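Local coordinates for CPXV018 protein (Cowpox virus, PDB 4PDC) that is probably the secreted, MHC class I-like orthopoxvirus protein OMCP, a decoy ligand of the natural killer cell receptor NKG2D, at residues E[59-62]-E[63-67]; E[139-142]-E[143-146]. The protein carries 2 engineered substitutions. One frame throughout, in Å; residues are numbered along the deposited sequence.

Contact 1 of 2, residues E[59-62]-E[63-67]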
loop_
_atom_site.group_PDB
_atom_site.type_symbol
_atom_site.label_atom_id
_atom_site.label_comp_id
_atom_site.label_asym_id
_atom_site.label_seq_id
_atom_site.Cartn_x
_atom_site.Cartn_y
_atom_site.Cartn_z
ATOM N N PHE E 59 -10.731 8.432 1.820
ATOM C CA PHE E 59 -12.189 8.442 1.837
ATOM C C PHE E 59 -12.747 8.992 0.523
ATOM O O PHE E 59 -13.658 8.404 -0.061
ATOM C CB PHE E 59 -12.715 9.253 3.027
ATOM C CG PHE E 59 -12.391 8.650 4.374
ATOM C CD1 PHE E 59 -11.784 7.403 4.476
ATOM C CD2 PHE E 59 -12.692 9.335 5.543
ATOM C CE1 PHE E 59 -11.484 6.854 5.715
ATOM C CE2 PHE E 59 -12.392 8.789 6.788
ATOM C CZ PHE E 59 -11.789 7.550 6.871
ATOM N N SER E 60 -12.204 10.110 0.052
ATOM C CA SER E 60 -12.671 10.704 -1.201
ATOM C C SER E 60 -12.509 9.722 -2.359
ATOM O O SER E 60 -13.426 9.537 -3.164
ATOM C CB SER E 60 -11.916 12.000 -1.503
ATOM O OG SER E 60 -12.148 12.968 -0.497
ATOM N N GLU E 61 -11.345 9.082 -2.425
ATOM C CA GLU E 61 -11.067 8.106 -3.472
ATOM C C GLU E 61 -11.974 6.878 -3.362
ATOM O O GLU E 61 -12.379 6.312 -4.375
ATOM C CB GLU E 61 -9.598 7.678 -3.422
ATOM C CG GLU E 61 -8.611 8.792 -3.753
ATOM C CD GLU E 61 -8.611 9.174 -5.224
ATOM O OE1 GLU E 61 -9.280 8.488 -6.026
ATOM O OE2 GLU E 61 -7.935 10.165 -5.579
ATOM N N PHE E 62 -12.292 6.467 -2.135
ATOM C CA PHE E 62 -13.190 5.332 -1.916
ATOM C C PHE E 62 -14.499 5.519 -2.674
ATOM O O PHE E 62 -15.000 4.591 -3.311
ATOM C CB PHE E 62 -13.479 5.144 -0.421
ATOM C CG PHE E 62 -14.473 4.049 -0.125
ATOM C CD1 PHE E 62 -14.047 2.753 0.107
ATOM C CD2 PHE E 62 -15.834 4.319 -0.074
ATOM C CE1 PHE E 62 -14.963 1.742 0.379
ATOM C CE2 PHE E 62 -16.750 3.317 0.202
ATOM C CZ PHE E 62 -16.313 2.029 0.424
ATOM N N PHE E 63 -15.048 6.727 -2.609
ATOM C CA PHE E 63 -16.317 7.014 -3.266
ATOM C C PHE E 63 -16.152 7.302 -4.756
ATOM O O PHE E 63 -16.963 6.865 -5.568
ATOM C CB PHE E 63 -17.008 8.192 -2.584
ATOM C CG PHE E 63 -17.508 7.877 -1.203
ATOM C CD1 PHE E 63 -18.620 7.071 -1.025
ATOM C CD2 PHE E 63 -16.867 8.383 -0.085
ATOM C CE1 PHE E 63 -19.086 6.776 0.243
ATOM C CE2 PHE E 63 -17.327 8.094 1.184
ATOM C CZ PHE E 63 -18.437 7.287 1.348
ATOM N N SER E 64 -15.099 8.026 -5.119
ATOM C CA SER E 64 -14.926 8.450 -6.505
ATOM C C SER E 64 -14.492 7.285 -7.394
ATOM O O SER E 64 -14.630 7.349 -8.611
ATOM C CB SER E 64 -13.915 9.595 -6.596
ATOM O OG SER E 64 -12.616 9.168 -6.239
ATOM N N LEU E 65 -13.978 6.222 -6.780
ATOM C CA LEU E 65 -13.600 5.012 -7.507
ATOM C C LEU E 65 -14.783 4.055 -7.684
ATOM O O LEU E 65 -14.707 3.106 -8.466
ATOM C CB LEU E 65 -12.467 4.284 -6.782
ATOM C CG LEU E 65 -11.085 4.937 -6.812
ATOM C CD1 LEU E 65 -10.162 4.255 -5.811
ATOM C CD2 LEU E 65 -10.495 4.878 -8.208
ATOM N N PHE E 66 -15.867 4.292 -6.951
ATOM C CA PHE E 66 -17.043 3.435 -7.058
ATOM C C PHE E 66 -17.838 3.814 -8.299
ATOM O O PHE E 66 -18.335 4.932 -8.411
ATOM C CB PHE E 66 -17.920 3.543 -5.808
ATOM C CG PHE E 66 -19.135 2.653 -5.842
ATOM C CD1 PHE E 66 -19.006 1.289 -6.055
ATOM C CD2 PHE E 66 -20.399 3.178 -5.651
ATOM C CE1 PHE E 66 -20.124 0.467 -6.083
ATOM C CE2 PHE E 66 -21.519 2.363 -5.677
ATOM C CZ PHE E 66 -21.381 1.011 -5.895
ATOM N N ARG E 67 -17.953 2.874 -9.230
ATOM C CA ARG E 67 -18.605 3.139 -10.506
ATOM C C ARG E 67 -20.100 2.848 -10.429
ATOM O O ARG E 67 -20.604 1.935 -11.083
ATOM C CB ARG E 67 -17.948 2.312 -11.611
ATOM C CG ARG E 67 -16.436 2.483 -11.651
ATOM C CD ARG E 67 -15.866 2.236 -13.033
ATOM N NE ARG E 67 -15.874 0.827 -13.413
ATOM C CZ ARG E 67 -14.851 -0.005 -13.243
ATOM N NH1 ARG E 67 -13.718 0.414 -12.690
ATOM N NH2 ARG E 67 -14.959 -1.267 -13.628
#

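Contact 2 of 2, residues E[139-142]-E[143-146]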
loop_
_atom_site.group_PDB
_atom_site.type_symbol
_atom_site.label_atom_id
_atom_site.label_comp_id
_atom_site.label_asym_id
_atom_site.label_seq_id
_atom_site.Cartn_x
_atom_site.Cartn_y
_atom_site.Cartn_z
ATOM N N ARG E 139 -2.920 1.798 16.991
ATOM C CA ARG E 139 -1.977 1.922 18.092
ATOM C C ARG E 139 -1.494 3.368 18.246
ATOM O O ARG E 139 -1.341 3.867 19.361
ATOM C CB ARG E 139 -0.800 0.970 17.875
ATOM C CG ARG E 139 -1.193 -0.498 17.987
ATOM C CD ARG E 139 -0.036 -1.423 17.650
ATOM N NE ARG E 139 1.048 -1.318 18.620
ATOM C CZ ARG E 139 2.284 -1.754 18.409
ATOM N NH1 ARG E 139 2.603 -2.327 17.255
ATOM N NH2 ARG E 139 3.206 -1.609 19.351
ATOM N N SER E 140 -1.278 4.048 17.128
ATOM C CA SER E 140 -0.848 5.441 17.171
ATOM C C SER E 140 -1.962 6.337 17.716
ATOM O O SER E 140 -1.698 7.311 18.425
ATOM C CB SER E 140 -0.420 5.914 15.781
ATOM O OG SER E 140 0.584 5.068 15.243
ATOM N N LEU E 141 -3.210 6.010 17.390
ATOM C CA LEU E 141 -4.343 6.818 17.839
ATOM C C LEU E 141 -4.647 6.568 19.312
ATOM O O LEU E 141 -5.049 7.482 20.032
ATOM C CB LEU E 141 -5.580 6.531 16.986
ATOM C CG LEU E 141 -5.529 7.051 15.547
ATOM C CD1 LEU E 141 -6.658 6.447 14.729
ATOM C CD2 LEU E 141 -5.585 8.575 15.500
ATOM N N VAL E 142 -4.453 5.334 19.763
ATOM C CA VAL E 142 -4.594 5.025 21.179
ATOM C C VAL E 142 -3.583 5.858 21.965
ATOM O O VAL E 142 -3.881 6.343 23.053
ATOM C CB VAL E 142 -4.393 3.519 21.458
ATOM C CG1 VAL E 142 -4.235 3.254 22.951
ATOM C CG2 VAL E 142 -5.569 2.718 20.913
ATOM N N ARG E 143 -2.395 6.032 21.396
ATOM C CA ARG E 143 -1.346 6.820 22.033
ATOM C C ARG E 143 -1.774 8.274 22.225
ATOM O O ARG E 143 -1.641 8.822 23.319
ATOM C CB ARG E 143 -0.058 6.750 21.209
ATOM C CG ARG E 143 1.071 7.637 21.707
ATOM C CD ARG E 143 1.513 7.266 23.111
ATOM N NE ARG E 143 2.626 8.099 23.561
ATOM C CZ ARG E 143 3.904 7.869 23.274
ATOM N NH1 ARG E 143 4.249 6.824 22.534
ATOM N NH2 ARG E 143 4.841 8.688 23.728
ATOM N N LYS E 144 -2.284 8.895 21.164
ATOM C CA LYS E 144 -2.778 10.267 21.249
ATOM C C LYS E 144 -3.869 10.376 22.303
ATOM O O LYS E 144 -3.860 11.280 23.135
ATOM C CB LYS E 144 -3.333 10.741 19.905
ATOM C CG LYS E 144 -2.329 10.783 18.777
ATOM C CD LYS E 144 -2.900 11.499 17.559
ATOM C CE LYS E 144 -2.915 13.009 17.753
ATOM N NZ LYS E 144 -3.483 13.723 16.577
ATOM N N MET E 145 -4.809 9.442 22.248
ATOM C CA MET E 145 -5.971 9.459 23.123
ATOM C C MET E 145 -5.570 9.340 24.590
ATOM O O MET E 145 -6.149 9.998 25.457
ATOM C CB MET E 145 -6.929 8.330 22.733
ATOM C CG MET E 145 -8.161 8.207 23.617
ATOM S SD MET E 145 -7.923 7.040 24.968
ATOM C CE MET E 145 -7.835 5.486 24.080
ATOM N N GLU E 146 -4.575 8.505 24.867
ATOM C CA GLU E 146 -4.130 8.296 26.239
ATOM C C GLU E 146 -3.287 9.467 26.741
ATOM O O GLU E 146 -3.223 9.716 27.943
ATOM C CB GLU E 146 -3.347 6.986 26.348
ATOM C CG GLU E 146 -4.234 5.747 26.237
ATOM C CD GLU E 146 -3.462 4.449 26.391
ATOM O OE1 GLU E 146 -2.213 4.488 26.354
ATOM O OE2 GLU E 146 -4.107 3.390 26.552
#

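Contact 1 of 2, residues E[59-62]-E[63-67]
Phe63 sets the face of its ring against the edge of the Phe62 ring, a T-shaped pair of consecutive residues with centroids 5.2 Å apart and planes at 85°. Starting at CB, Phe63 lies 3.9 Å from the Ser60 carbonyl oxygen, one turn back on the helix. With CG beside the backbone N (chi1 -69°), the ring leans back along the helix: CD2 comes 3.2 Å from Phe59 O, while CD1 is 4.0 Å from Phe62 CD2. That Phe62 carbon sits 3.9 Å above the centre of the Phe63 ring, so the ring atoms from CG round to CZ all have it at much the same distance. The Phe63 amide reaches Phe59 O and Ser60 O by weak bonds, whereas Ser64 N bonds Ser60 O at 3.0 Å and Leu65 N bonds Glu61 O at 2.9 Å. Leu65 CG also packs 3.1 Å from that Glu61 oxygen. This part of helix 51-64 lies over the sheet: Phe63 rests on strands 2-13 and 16-25, and Phe62 stacks on Phe8, touches Tyr80 of strand 75-87 and takes a cation-pi contact from Arg124 of helix 113-126.

Contact 2 of 2, residues E[139-142]-E[143-146]
Val142 lays its CG1 methyl alongside the Glu146 side chain one turn on, the two running in the same direction. That methyl does the touching, lying 3.6 Å from Glu146 OE2 and 3.7 Å from Glu146 CD. It gets there by standing anti to the backbone N (chi1 167°), which turns it toward the next turn of the helix. With Glu146 CG beside its own backbone N (chi1 -72°), the aliphatic part passes the Val142 carbonyl, and the straight remainder of the chain carries the carboxylate to the methyl; CG is 3.3 Å from Val142 O, the same oxygen that accepts the Glu146 amide. Met145 adds a looser apolar touch from a bent chain, its CE 4.4 Å from Val142 CG1, while its CB sits 3.4 Å from Leu141 O. One residue earlier, Lys144 lays CG 3.5 Å from Ser140 O, and Arg143 CB is 3.3 Å from that same carbonyl oxygen. Four successive backbone bonds from residue i+4 to residue i, beginning with Arg143 N to Arg139 O and ending with Glu146 N to Val142 O, carry the helix through to its last turn. Leu141 faces inward onto Leu4, Phe51 and Tyr55, Arg143 forms a salt bridge with Asp147, and Arg139, Ser140 and Arg143 also meet the chain of another protein. Regular alpha-helical packing of this sort, buried on one flank and presented to a partner on another, fits a helix lying over the antiparallel sheet of an MHC class I-like platform.

Overall arrangement
Contact 1 lies on helix 51-64 and the residues that follow it, contact 2 on the last turns of helix 131-146. They do not touch: their centres are 28 Å apart, their nearest atoms about 9 Å, and they lie on opposite sides of the chain's centre. A link runs through Tyr55, whose ring meets Phe59 of contact 1 and whose side chain is touched by Leu141 of contact 2. The Cys84-Cys134 disulfide ties helix 131-146 to strand 75-87, on which Phe62 and Phe66 of contact 1 also pack. Both regions reach the chain of another protein, contact 1 by a salt bridge from Arg67 to an acidic side chain there, contact 2 through three residues.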